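Local structure of 4-alpha-glucanotransferase (Streptococcus agalactiae, 6M6T) at residues 155-160 against 222-227; 255-260 against 313-318; 389-394 against 442-447. The protein is an amylomaltase, also called disproportionating enzyme, and belongs to the 4-alpha-glucanotransferase family of TIM-barrel proteins. All blocks are in the same frame, centred on the assembly; numbering follows the deposited sequence.

How the contacts relate
Contacts 1, 2 and 3 follow one another along the chain. Each closes before the next opens, so none nest or cross. Contact 1 closes a mostly helical loop of 61 residues and joins the loop after helix 140-152 to the start of helix 226-230. Contact 2 closes 52 residues and ties an edge strand of the antiparallel sheet to the loop between strands 303-308 and 319-321. Contact 3 closes 47 residues and pairs two neighbouring strands of the parallel barrel. Contacts 1 and 3 lie on opposite sides of the chain's centre, their own centres about 35 Å apart. Contact 2 borders a bound AC1.

Contact 1: residues 155-160 against 222-227; sequences NKALQE and SADSVE
Asp-224 reaches the backbone at Ala-157 and Leu-158, and this is the close-packed part of the contact. Its OD1 accepts a hydrogen bond from Leu-158 N at 2.5 Å. The N-H comes from above the carboxylate plane, 47° out of it. OD2 turns to Ala-157 and lies 3.3 Å from its CA. The aspartate holds CG anti to its own N, with chi1 at -162°, and this swings the carboxylate over to the other segment. Leu-158 fills in beside it, with CD2 3.9 Å from Ala-223 O. Phe-146 of helix 140-152 packs on both Leu-158 and Asp-224.

Gln-159 makes the second bond. Its chain bends at chi2, 79°, and brings NE2 to Ala-223 O at 2.6 Å. The oxygen lies close to the amide plane of the glutamine, but the donor stands above the carbonyl plane.

The other side is loose. Lys-156 and Glu-160 are exposed. Glu-160 curls back within its own segment, and its OE1 accepts from Ala-157 N at 3.2 Å.

Local bonds shape 222-227. Ser-222 OG accepts from Asp-224 N at 3.1 Å, an ST turn. Ser-225 is the N-cap of helix 226-230, and its OG accepts from Glu-227 N at 2.7 Å.

OD2 of Asp-224 also forms a salt bridge with Lys-150. The carboxylate is thus gripped on both oxygens, by a backbone N-H and by a lysine. Both partners would probably favour its charged form.

Contact 2: residues 255-260 against 313-318; sequences SDDGQL and TANDGS. With AC1 (4,6-dideoxy-4-{[(1S,4R,5S,6S)-4,5,6-trihydroxy-3-(hydroxymethyl)cyclohex-2-en-1-yl]amino}-alpha-D-glucopyranose), chain I.
Leu-260 and Ala-314 supply the apolar part of the contact. Their CB atoms meet at 3.9 Å. The CB of Ala-314 also sits 3.3 Å from Gln-259 O, against the backbone of the edge strand. Ile-246 of the adjacent strand 245-249, Ile-307 of strand 303-308 beyond it, and Tyr-311 also pack on Leu-260.

The outer contacts involve polar groups without a hydrogen bond across the segments. Asp-257 OD1 approaches the methyl CG2 of Thr-313 at 3.5 Å, and the two side chains cross at about a right angle. Thr-313 holds this methyl anti to its own N, with OG1 beside that N (chi1 -40°). Asn-315 OD1 lies 3.5 Å from Asp-257 O. Both atoms are acceptors, so this is proximity alone. The amide and carboxylate planes of Asn-315 and Asp-257 are 34° apart.

Hydrogen bonds run to other partners. Leu-260 N donates to Asn-464 OD1. Gln-259 OE1 accepts from Trp-261 NE1. Ala-314 O accepts from Trp-305 NE1.

One bound AC1 meets the strand at Leu-260; another touches Gln-259. O3B of the first is modelled 2.4 Å from Leu-260 O, a hydrogen bond whose very short length is doubtful.

A type I beta turn, Thr-313 to Asp-316, thus packs beside strand 259-264, one of the two outer strands of a four-stranded antiparallel sheet. That strand carries Gln-259 and Leu-260 into the glycan-binding pockets.

Contact 3: residues 389-394 against 442-447; sequences TIAYAG and QTTITC
Ala-391 is bonded to strand 443-447 through both its N and its O. Its N donates to Thr-443 O at 2.9 Å. Its O accepts from Ile-445 N, also at 2.9 Å. CA-H...O contacts support the pair: Ile-390 CA to Thr-443 O, and Thr-444 CA to Ala-391 O. The Gln-442 N bond to Thr-389 O is weak. The strand axes run parallel within 25°.

Ile-390, Tyr-392, Thr-443 and Ile-445 share one face of the sheet. Ile-390 CD1 rests 3.8 Å from Thr-443 CB, the two side chains lying side by side. CG2 of Ile-390 meets CG1 of Ile-445 at 3.9 Å. Tyr-392 sets CG beside its backbone N, chi1 -57°, and its ring extends alongside Ile-445. Its CE2 comes 3.4 Å from Ile-445 CB, approached obliquely. On the other face Ala-391 CB touches Thr-444 CG2 at 3.8 Å. Near the strand ends Cys-447 SG lies 3.3 Å from Gly-394 O.

The next shell fixes these groups. Tyr-392 OH is hydrogen-bonded to Gln-45 OE1. Leu-436 of helix 428-438 covers Ala-391 and Thr-444. Leu-10 of strand 6-10 packs on Ile-445 and Cys-447. Backbone bonds to Gly-363 and Gly-8 continue the sheet on its two flanks.

The pair forms a beta-alpha-beta unit, with helices in the intervening chain. The strands are the seventh and eighth of the eight-stranded parallel TIM barrel, and the eighth lies next to the first, 6-10.

Contact 1: residues 155-160 against 222-227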
ATOM      1  N   ASN A 155      -7.080  11.432 -20.234  1.00 57.34           N
ATOM      2  CA  ASN A 155      -6.636  11.175 -18.864  1.00 49.92           C
ATOM      3  C   ASN A 155      -7.088  12.296 -17.943  1.00 58.40           C
ATOM      4  O   ASN A 155      -6.298  12.862 -17.183  1.00 61.63           O
ATOM      5  CB  ASN A 155      -5.118  11.005 -18.788  1.00 54.06           C
ATOM      6  CG  ASN A 155      -4.638   9.702 -19.391  1.00 57.11           C
ATOM      7  OD1 ASN A 155      -5.272   8.650 -19.243  1.00 56.55           O
ATOM      8  ND2 ASN A 155      -3.499   9.764 -20.067  1.00 58.20           N
ATOM      9  N   LYS A 156      -8.368  12.652 -18.059  1.00 65.18           N
ATOM     10  CA  LYS A 156      -9.003  13.652 -17.210  1.00 58.98           C
ATOM     11  C   LYS A 156      -9.823  12.966 -16.126  1.00 59.41           C
ATOM     12  O   LYS A 156     -10.342  11.862 -16.319  1.00 59.96           O
ATOM     13  CB  LYS A 156      -9.892  14.589 -18.032  1.00 58.79           C
ATOM     14  CG  LYS A 156      -9.102  15.621 -18.810  1.00 58.50           C
ATOM     15  CD  LYS A 156      -9.874  16.896 -19.064  1.00 60.96           C
ATOM     16  CE  LYS A 156      -8.901  18.061 -19.203  1.00 65.14           C
ATOM     17  NZ  LYS A 156      -8.057  17.937 -20.435  1.00 63.17           N
ATOM     18  N   ALA A 157      -9.935  13.626 -14.980  1.00 59.37           N
ATOM     19  CA  ALA A 157     -10.666  13.035 -13.870  1.00 54.50           C
ATOM     20  C   ALA A 157     -12.113  12.747 -14.255  1.00 56.22           C
ATOM     21  O   ALA A 157     -12.689  13.380 -15.146  1.00 59.61           O
ATOM     22  CB  ALA A 157     -10.630  13.958 -12.660  1.00 58.53           C
ATOM     23  N   LEU A 158     -12.698  11.777 -13.551  1.00 55.85           N
ATOM     24  CA  LEU A 158     -14.091  11.391 -13.772  1.00 53.31           C
ATOM     25  C   LEU A 158     -15.048  12.567 -13.617  1.00 53.33           C
ATOM     26  O   LEU A 158     -16.059  12.645 -14.320  1.00 56.74           O
ATOM     27  CB  LEU A 158     -14.472  10.284 -12.798  1.00 55.38           C
ATOM     28  CG  LEU A 158     -15.961  10.089 -12.563  1.00 51.96           C
ATOM     29  CD1 LEU A 158     -16.541   9.195 -13.661  1.00 47.41           C
ATOM     30  CD2 LEU A 158     -16.233   9.529 -11.150  1.00 49.40           C
ATOM     31  N   GLN A 159     -14.759  13.485 -12.696  1.00 54.53           N
ATOM     32  CA  GLN A 159     -15.670  14.601 -12.470  1.00 58.94           C
ATOM     33  C   GLN A 159     -15.650  15.615 -13.607  1.00 59.42           C
ATOM     34  O   GLN A 159     -16.624  16.361 -13.774  1.00 57.73           O
ATOM     35  CB  GLN A 159     -15.331  15.299 -11.151  1.00 57.64           C
ATOM     36  CG  GLN A 159     -15.626  14.461  -9.916  1.00 60.07           C
ATOM     37  CD  GLN A 159     -14.560  13.407  -9.640  1.00 56.55           C
ATOM     38  OE1 GLN A 159     -13.423  13.518 -10.110  1.00 53.34           O
ATOM     39  NE2 GLN A 159     -14.927  12.376  -8.873  1.00 55.95           N
ATOM     40  N   GLU A 160     -14.571  15.664 -14.388  1.00 57.04           N
ATOM     41  CA  GLU A 160     -14.422  16.659 -15.440  1.00 59.04           C
ATOM     42  C   GLU A 160     -14.487  16.054 -16.845  1.00 58.77           C
ATOM     43  O   GLU A 160     -14.052  16.700 -17.806  1.00 59.05           O
ATOM     44  CB  GLU A 160     -13.121  17.449 -15.245  1.00 58.54           C
ATOM     45  CG  GLU A 160     -11.843  16.594 -15.216  1.00 70.18           C
ATOM     46  CD  GLU A 160     -10.534  17.409 -15.089  1.00 73.47           C
ATOM     47  OE1 GLU A 160      -9.440  16.774 -15.039  1.00 72.80           O
ATOM     48  OE2 GLU A 160     -10.596  18.668 -15.043  1.00 62.86           O
ATOM     49  N   SER A 222      -9.796   6.952  -4.332  1.00 50.05           N
ATOM     50  CA  SER A 222      -9.808   8.328  -4.812  1.00 53.31           C
ATOM     51  C   SER A 222     -11.180   8.688  -5.391  1.00 58.15           C
ATOM     52  O   SER A 222     -11.968   7.813  -5.772  1.00 58.11           O
ATOM     53  CB  SER A 222      -8.745   8.542  -5.883  1.00 52.39           C
ATOM     54  OG  SER A 222      -8.932   9.788  -6.527  1.00 54.76           O
ATOM     55  N   ALA A 223     -11.466   9.995  -5.469  1.00 51.61           N
ATOM     56  CA  ALA A 223     -12.724  10.396  -6.095  1.00 55.33           C
ATOM     57  C   ALA A 223     -12.746  10.092  -7.582  1.00 51.14           C
ATOM     58  O   ALA A 223     -13.821  10.116  -8.185  1.00 54.57           O
ATOM     59  CB  ALA A 223     -13.005  11.884  -5.872  1.00 51.17           C
ATOM     60  N   ASP A 224     -11.591   9.792  -8.169  1.00 51.68           N
ATOM     61  CA  ASP A 224     -11.448   9.473  -9.589  1.00 50.50           C
ATOM     62  C   ASP A 224     -11.310   7.960  -9.707  1.00 50.62           C
ATOM     63  O   ASP A 224     -10.219   7.420  -9.863  1.00 50.15           O
ATOM     64  CB  ASP A 224     -10.231  10.195 -10.153  1.00 54.33           C
ATOM     65  CG  ASP A 224     -10.241  10.276 -11.655  1.00 60.65           C
ATOM     66  OD1 ASP A 224     -11.322  10.086 -12.253  1.00 65.59           O
ATOM     67  OD2 ASP A 224      -9.161  10.533 -12.240  1.00 60.17           O
ATOM     68  N   SER A 225     -12.451   7.275  -9.667  1.00 53.31           N
ATOM     69  CA  SER A 225     -12.493   5.855  -9.337  1.00 50.16           C
ATOM     70  C   SER A 225     -13.651   5.158 -10.036  1.00 49.44           C
ATOM     71  O   SER A 225     -14.713   5.753 -10.229  1.00 55.26           O
ATOM     72  CB  SER A 225     -12.622   5.674  -7.815  1.00 52.28           C
ATOM     73  OG  SER A 225     -13.351   4.504  -7.486  1.00 53.23           O
ATOM     74  N   VAL A 226     -13.440   3.887 -10.393  1.00 48.49           N
ATOM     75  CA  VAL A 226     -14.510   3.069 -10.942  1.00 44.49           C
ATOM     76  C   VAL A 226     -15.598   2.821  -9.908  1.00 49.03           C
ATOM     77  O   VAL A 226     -16.723   2.456 -10.269  1.00 49.70           O
ATOM     78  CB  VAL A 226     -13.935   1.744 -11.484  1.00 46.65           C
ATOM     79  CG1 VAL A 226     -13.445   0.852 -10.360  1.00 43.02           C
ATOM     80  CG2 VAL A 226     -14.967   1.014 -12.308  1.00 48.51           C
ATOM     81  N   GLU A 227     -15.305   3.034  -8.625  1.00 48.49           N
ATOM     82  CA  GLU A 227     -16.312   2.806  -7.590  1.00 54.27           C
ATOM     83  C   GLU A 227     -17.238   4.012  -7.439  1.00 52.86           C
ATOM     84  O   GLU A 227     -18.458   3.853  -7.299  1.00 50.58           O
ATOM     85  CB  GLU A 227     -15.630   2.466  -6.256  1.00 54.82           C
ATOM     86  CG  GLU A 227     -15.315   0.977  -6.075  1.00 58.70           C
ATOM     87  CD  GLU A 227     -13.971   0.572  -6.674  1.00 57.03           C
ATOM     88  OE1 GLU A 227     -13.081   1.447  -6.808  1.00 52.53           O
ATOM     89  OE2 GLU A 227     -13.802  -0.626  -7.003  1.00 62.31           O
TER

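Contact 2: residues 255-260 against 313-318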
ATOM      1  N   SER A 255       2.691  19.089  14.777  1.00 97.53           N
ATOM      2  CA  SER A 255       2.657  19.989  13.624  1.00 97.27           C
ATOM      3  C   SER A 255       1.226  20.456  13.354  1.00 93.18           C
ATOM      4  O   SER A 255       0.284  19.648  13.323  1.00 88.44           O
ATOM      5  CB  SER A 255       3.280  19.356  12.378  1.00 93.67           C
ATOM      6  OG  SER A 255       4.703  19.443  12.465  1.00 88.40           O
ATOM      7  N   ASP A 256       1.085  21.772  13.126  1.00 95.92           N
ATOM      8  CA  ASP A 256      -0.121  22.587  13.298  1.00 92.74           C
ATOM      9  C   ASP A 256      -1.057  22.615  12.087  1.00 93.54           C
ATOM     10  O   ASP A 256      -2.192  23.090  12.216  1.00 94.94           O
ATOM     11  CB  ASP A 256       0.319  24.020  13.666  1.00 94.22           C
ATOM     12  CG  ASP A 256      -0.834  25.009  13.743  1.00 99.27           C
ATOM     13  OD1 ASP A 256      -1.837  24.716  14.438  1.00 93.38           O
ATOM     14  OD2 ASP A 256      -0.736  26.081  13.096  1.00 98.01           O
ATOM     15  N   ASP A 257      -0.659  22.129  10.913  1.00 87.25           N
ATOM     16  CA  ASP A 257      -1.593  22.285   9.806  1.00 91.97           C
ATOM     17  C   ASP A 257      -2.351  21.011   9.418  1.00 84.44           C
ATOM     18  O   ASP A 257      -3.326  21.104   8.665  1.00 84.54           O
ATOM     19  CB  ASP A 257      -0.881  22.879   8.587  1.00 91.76           C
ATOM     20  CG  ASP A 257      -1.321  24.311   8.326  1.00 98.14           C
ATOM     21  OD1 ASP A 257      -2.442  24.653   8.753  1.00 92.61           O
ATOM     22  OD2 ASP A 257      -0.544  25.095   7.737  1.00101.29           O
ATOM     23  N   GLY A 258      -1.947  19.841   9.898  1.00 76.85           N
ATOM     24  CA  GLY A 258      -2.759  18.662   9.660  1.00 68.13           C
ATOM     25  C   GLY A 258      -2.602  18.139   8.243  1.00 64.67           C
ATOM     26  O   GLY A 258      -1.629  18.436   7.543  1.00 67.69           O
ATOM     27  N   GLN A 259      -3.588  17.356   7.810  1.00 60.95           N
ATOM     28  CA  GLN A 259      -3.492  16.679   6.523  1.00 58.49           C
ATOM     29  C   GLN A 259      -4.805  16.752   5.765  1.00 61.73           C
ATOM     30  O   GLN A 259      -5.879  16.496   6.320  1.00 62.21           O
ATOM     31  CB  GLN A 259      -3.103  15.204   6.673  1.00 57.16           C
ATOM     32  CG  GLN A 259      -1.635  14.945   6.949  1.00 57.88           C
ATOM     33  CD  GLN A 259      -1.367  13.472   7.194  1.00 57.60           C
ATOM     34  OE1 GLN A 259      -2.035  12.608   6.616  1.00 50.39           O
ATOM     35  NE2 GLN A 259      -0.413  13.177   8.077  1.00 60.44           N
ATOM     36  N   LEU A 260      -4.694  17.071   4.479  1.00 64.74           N
ATOM     37  CA  LEU A 260      -5.801  17.026   3.535  1.00 64.54           C
ATOM     38  C   LEU A 260      -5.493  15.940   2.511  1.00 65.02           C
ATOM     39  O   LEU A 260      -4.452  15.994   1.842  1.00 67.82           O
ATOM     40  CB  LEU A 260      -5.994  18.388   2.866  1.00 61.13           C
ATOM     41  CG  LEU A 260      -7.114  18.490   1.842  1.00 65.84           C
ATOM     42  CD1 LEU A 260      -8.080  19.595   2.239  1.00 59.59           C
ATOM     43  CD2 LEU A 260      -6.512  18.725   0.454  1.00 63.87           C
ATOM     44  N   THR A 313      -8.098  25.276   4.813  1.00 78.56           N
ATOM     45  CA  THR A 313      -7.168  24.251   5.259  1.00 77.61           C
ATOM     46  C   THR A 313      -7.982  23.056   5.738  1.00 73.25           C
ATOM     47  O   THR A 313      -9.218  23.084   5.768  1.00 68.69           O
ATOM     48  CB  THR A 313      -6.209  24.759   6.356  1.00 78.11           C
ATOM     49  OG1 THR A 313      -5.790  26.092   6.042  1.00 81.29           O
ATOM     50  CG2 THR A 313      -4.956  23.889   6.436  1.00 76.75           C
ATOM     51  N   ALA A 314      -7.265  21.982   6.073  1.00 75.42           N
ATOM     52  CA  ALA A 314      -7.865  20.738   6.533  1.00 70.88           C
ATOM     53  C   ALA A 314      -8.431  20.833   7.945  1.00 67.09           C
ATOM     54  O   ALA A 314      -9.125  19.909   8.378  1.00 61.49           O
ATOM     55  CB  ALA A 314      -6.830  19.616   6.460  1.00 65.99           C
ATOM     56  N   ASN A 315      -8.172  21.918   8.667  1.00 70.79           N
ATOM     57  CA  ASN A 315      -8.753  22.110   9.988  1.00 66.12           C
ATOM     58  C   ASN A 315     -10.218  22.517   9.937  1.00 64.69           C
ATOM     59  O   ASN A 315     -10.816  22.730  10.995  1.00 56.79           O
ATOM     60  CB  ASN A 315      -7.947  23.156  10.748  1.00 68.64           C
ATOM     61  CG  ASN A 315      -6.502  22.747  10.910  1.00 76.46           C
ATOM     62  OD1 ASN A 315      -5.620  23.211  10.175  1.00 80.45           O
ATOM     63  ND2 ASN A 315      -6.253  21.852  11.862  1.00 66.72           N
ATOM     64  N   ASP A 316     -10.794  22.625   8.737  1.00 69.13           N
ATOM     65  CA  ASP A 316     -12.193  23.003   8.536  1.00 64.87           C
ATOM     66  C   ASP A 316     -13.045  21.750   8.331  1.00 62.29           C
ATOM     67  O   ASP A 316     -13.571  21.488   7.251  1.00 59.91           O
ATOM     68  CB  ASP A 316     -12.311  23.943   7.339  1.00 66.87           C
ATOM     69  CG  ASP A 316     -12.337  25.413   7.732  1.00 79.12           C
ATOM     70  OD1 ASP A 316     -11.779  25.775   8.794  1.00 78.65           O
ATOM     71  OD2 ASP A 316     -12.915  26.213   6.956  1.00 89.10           O
ATOM     72  N   GLY A 317     -13.187  20.969   9.392  1.00 61.62           N
ATOM     73  CA  GLY A 317     -13.878  19.693   9.310  1.00 58.17           C
ATOM     74  C   GLY A 317     -14.593  19.343  10.579  1.00 52.54           C
ATOM     75  O   GLY A 317     -14.957  20.220  11.368  1.00 58.34           O
ATOM     76  N   SER A 318     -14.814  18.047  10.776  1.00 56.68           N
ATOM     77  CA  SER A 318     -15.430  17.539  11.996  1.00 56.08           C
ATOM     78  C   SER A 318     -15.102  16.061  12.147  1.00 53.10           C
ATOM     79  O   SER A 318     -14.684  15.397  11.191  1.00 52.13           O
ATOM     80  CB  SER A 318     -16.946  17.738  11.993  1.00 56.11           C
ATOM     81  OG  SER A 318     -17.301  18.999  11.461  1.00 66.44           O
TER
HETATM   82  C1  AC1 I   2      -1.401   9.471   1.985  1.00 64.42           C
HETATM   83  O2  AC1 I   2      -0.067  11.129   3.221  1.00 60.41           O
HETATM   84  C2  AC1 I   2      -0.590  10.780   1.925  1.00 56.32           C
HETATM   85  C4A AC1 I   2      -3.714  15.712  -2.556  1.00 66.97           C
HETATM   86  C3  AC1 I   2      -1.403  11.924   1.393  1.00 54.22           C
HETATM   87  O3  AC1 I   2      -0.516  13.031   1.358  1.00 63.20           O
HETATM   88  C4  AC1 I   2      -1.939  11.559  -0.012  1.00 61.04           C
HETATM   89  N4A AC1 I   2      -2.667  12.628  -0.761  1.00 60.56           N
HETATM   90  C5  AC1 I   2      -2.847  10.365   0.225  1.00 58.20           C
HETATM   91  O5  AC1 I   2      -2.057   9.250   0.696  1.00 60.24           O
HETATM   92  C6  AC1 I   2      -3.538   9.987  -1.082  1.00 65.18           C
HETATM   93  C1B AC1 I   2      -1.893  13.520  -1.668  1.00 58.83           C
HETATM   94  C2B AC1 I   2      -1.921  14.913  -1.064  1.00 68.06           C
HETATM   95  O2B AC1 I   2      -1.440  14.878   0.283  1.00 57.89           O
HETATM   96  C3B AC1 I   2      -3.379  15.397  -1.089  1.00 67.01           C
HETATM   97  O3B AC1 I   2      -3.549  16.570  -0.264  1.00 60.15           O
HETATM   98  O4  AC1 I   2      -5.110  16.090  -2.744  1.00 56.32           O
HETATM   99  C5B AC1 I   2      -3.349  14.635  -3.390  1.00 65.94           C
HETATM  100  C7B AC1 I   2      -2.457  13.608  -2.967  1.00 56.38           C
HETATM  101  C6B AC1 I   2      -3.938  14.673  -4.822  1.00 68.68           C
HETATM  102  O6B AC1 I   2      -5.077  15.560  -4.868  1.00 64.74           O

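Contact 3: residues 389-394 against 442-447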
ATOM      1  N   THR A 389       0.861  -7.031  19.386  1.00 43.77           N
ATOM      2  CA  THR A 389       1.173  -5.838  18.611  1.00 40.75           C
ATOM      3  C   THR A 389       2.242  -6.183  17.575  1.00 43.81           C
ATOM      4  O   THR A 389       2.996  -7.155  17.721  1.00 42.16           O
ATOM      5  CB  THR A 389       1.671  -4.665  19.487  1.00 46.97           C
ATOM      6  OG1 THR A 389       2.933  -4.996  20.084  1.00 49.47           O
ATOM      7  CG2 THR A 389       0.676  -4.269  20.583  1.00 46.83           C
ATOM      8  N   ILE A 390       2.309  -5.356  16.531  1.00 41.28           N
ATOM      9  CA  ILE A 390       3.328  -5.442  15.484  1.00 34.39           C
ATOM     10  C   ILE A 390       4.211  -4.216  15.623  1.00 36.43           C
ATOM     11  O   ILE A 390       3.741  -3.097  15.419  1.00 43.48           O
ATOM     12  CB  ILE A 390       2.709  -5.470  14.084  1.00 34.04           C
ATOM     13  CG1 ILE A 390       1.593  -6.508  13.971  1.00 38.23           C
ATOM     14  CG2 ILE A 390       3.799  -5.641  13.038  1.00 44.95           C
ATOM     15  CD1 ILE A 390       1.903  -7.839  14.616  1.00 41.83           C
ATOM     16  N   ALA A 391       5.481  -4.386  15.939  1.00 33.70           N
ATOM     17  CA  ALA A 391       6.316  -3.228  16.228  1.00 33.64           C
ATOM     18  C   ALA A 391       7.196  -2.870  15.041  1.00 37.11           C
ATOM     19  O   ALA A 391       7.792  -3.745  14.412  1.00 39.08           O
ATOM     20  CB  ALA A 391       7.178  -3.459  17.466  1.00 33.50           C
ATOM     21  N   TYR A 392       7.255  -1.567  14.740  1.00 46.30           N
ATOM     22  CA  TYR A 392       8.094  -0.976  13.703  1.00 41.65           C
ATOM     23  C   TYR A 392       9.073  -0.003  14.331  1.00 48.00           C
ATOM     24  O   TYR A 392       8.806   0.591  15.383  1.00 49.67           O
ATOM     25  CB  TYR A 392       7.291  -0.188  12.656  1.00 42.45           C
ATOM     26  CG  TYR A 392       6.238  -1.004  11.994  1.00 43.13           C
ATOM     27  CD1 TYR A 392       4.994  -1.157  12.579  1.00 37.34           C
ATOM     28  CD2 TYR A 392       6.496  -1.664  10.807  1.00 43.34           C
ATOM     29  CE1 TYR A 392       4.034  -1.922  11.987  1.00 42.80           C
ATOM     30  CE2 TYR A 392       5.540  -2.437  10.206  1.00 46.49           C
ATOM     31  CZ  TYR A 392       4.308  -2.566  10.802  1.00 47.47           C
ATOM     32  OH  TYR A 392       3.344  -3.335  10.205  1.00 47.46           O
ATOM     33  N   ALA A 393      10.213   0.153  13.665  1.00 50.55           N
ATOM     34  CA  ALA A 393      11.082   1.280  13.961  1.00 48.62           C
ATOM     35  C   ALA A 393      10.453   2.550  13.428  1.00 58.65           C
ATOM     36  O   ALA A 393      10.268   3.535  14.155  1.00 62.51           O
ATOM     37  CB  ALA A 393      12.456   1.048  13.342  1.00 54.20           C
ATOM     38  N   GLY A 394      10.086   2.520  12.156  1.00 51.48           N
ATOM     39  CA  GLY A 394       9.209   3.510  11.586  1.00 54.54           C
ATOM     40  C   GLY A 394       8.415   2.788  10.529  1.00 58.70           C
ATOM     41  O   GLY A 394       8.671   1.621  10.228  1.00 61.50           O
ATOM     42  N   GLN A 442       4.888  -9.658  19.232  1.00 37.09           N
ATOM     43  CA  GLN A 442       4.903 -10.947  18.551  1.00 35.95           C
ATOM     44  C   GLN A 442       5.631 -10.859  17.224  1.00 41.33           C
ATOM     45  O   GLN A 442       6.329 -11.807  16.844  1.00 42.50           O
ATOM     46  CB  GLN A 442       3.485 -11.492  18.362  1.00 42.71           C
ATOM     47  CG  GLN A 442       2.661 -10.886  17.221  1.00 48.61           C
ATOM     48  CD  GLN A 442       1.208 -11.390  17.203  1.00 55.72           C
ATOM     49  OE1 GLN A 442       0.412 -11.095  18.109  1.00 52.35           O
ATOM     50  NE2 GLN A 442       0.861 -12.156  16.168  1.00 61.94           N
ATOM     51  N   THR A 443       5.521  -9.720  16.534  1.00 41.37           N
ATOM     52  CA  THR A 443       6.170  -9.499  15.250  1.00 34.94           C
ATOM     53  C   THR A 443       6.802  -8.118  15.229  1.00 31.42           C
ATOM     54  O   THR A 443       6.212  -7.155  15.704  1.00 39.86           O
ATOM     55  CB  THR A 443       5.180  -9.621  14.081  1.00 36.36           C
ATOM     56  OG1 THR A 443       4.374 -10.798  14.238  1.00 40.77           O
ATOM     57  CG2 THR A 443       5.925  -9.705  12.758  1.00 37.15           C
ATOM     58  N   THR A 444       8.002  -8.028  14.683  1.00 37.22           N
ATOM     59  CA  THR A 444       8.668  -6.760  14.439  1.00 34.96           C
ATOM     60  C   THR A 444       9.069  -6.705  12.976  1.00 36.24           C
ATOM     61  O   THR A 444       9.470  -7.720  12.393  1.00 41.09           O
ATOM     62  CB  THR A 444       9.906  -6.593  15.322  1.00 40.79           C
ATOM     63  OG1 THR A 444      10.759  -7.740  15.160  1.00 39.11           O
ATOM     64  CG2 THR A 444       9.504  -6.422  16.812  1.00 33.33           C
ATOM     65  N   ILE A 445       8.948  -5.521  12.385  1.00 36.63           N
ATOM     66  CA  ILE A 445       9.210  -5.322  10.963  1.00 38.61           C
ATOM     67  C   ILE A 445      10.318  -4.295  10.802  1.00 42.98           C
ATOM     68  O   ILE A 445      10.280  -3.223  11.417  1.00 40.51           O
ATOM     69  CB  ILE A 445       7.954  -4.874  10.201  1.00 39.21           C
ATOM     70  CG1 ILE A 445       6.786  -5.790  10.534  1.00 40.07           C
ATOM     71  CG2 ILE A 445       8.218  -4.916   8.725  1.00 38.53           C
ATOM     72  CD1 ILE A 445       6.981  -7.176  10.004  1.00 37.41           C
ATOM     73  N   THR A 446      11.291  -4.617   9.959  1.00 44.76           N
ATOM     74  CA  THR A 446      12.454  -3.776   9.743  1.00 43.25           C
ATOM     75  C   THR A 446      12.348  -3.092   8.389  1.00 41.94           C
ATOM     76  O   THR A 446      12.063  -3.742   7.378  1.00 34.24           O
ATOM     77  CB  THR A 446      13.727  -4.603   9.838  1.00 46.35           C
ATOM     78  OG1 THR A 446      13.831  -5.126  11.173  1.00 45.96           O
ATOM     79  CG2 THR A 446      14.951  -3.736   9.500  1.00 51.25           C
ATOM     80  N   CYS A 447      12.539  -1.778   8.389  1.00 45.02           N
ATOM     81  CA  CYS A 447      12.422  -0.976   7.182  1.00 43.25           C
ATOM     82  C   CYS A 447      13.682  -1.177   6.364  1.00 49.96           C
ATOM     83  O   CYS A 447      14.768  -0.799   6.817  1.00 55.57           O
ATOM     84  CB  CYS A 447      12.258   0.498   7.546  1.00 45.94           C
ATOM     85  SG  CYS A 447      10.559   1.144   7.561  1.00 77.63           S
TER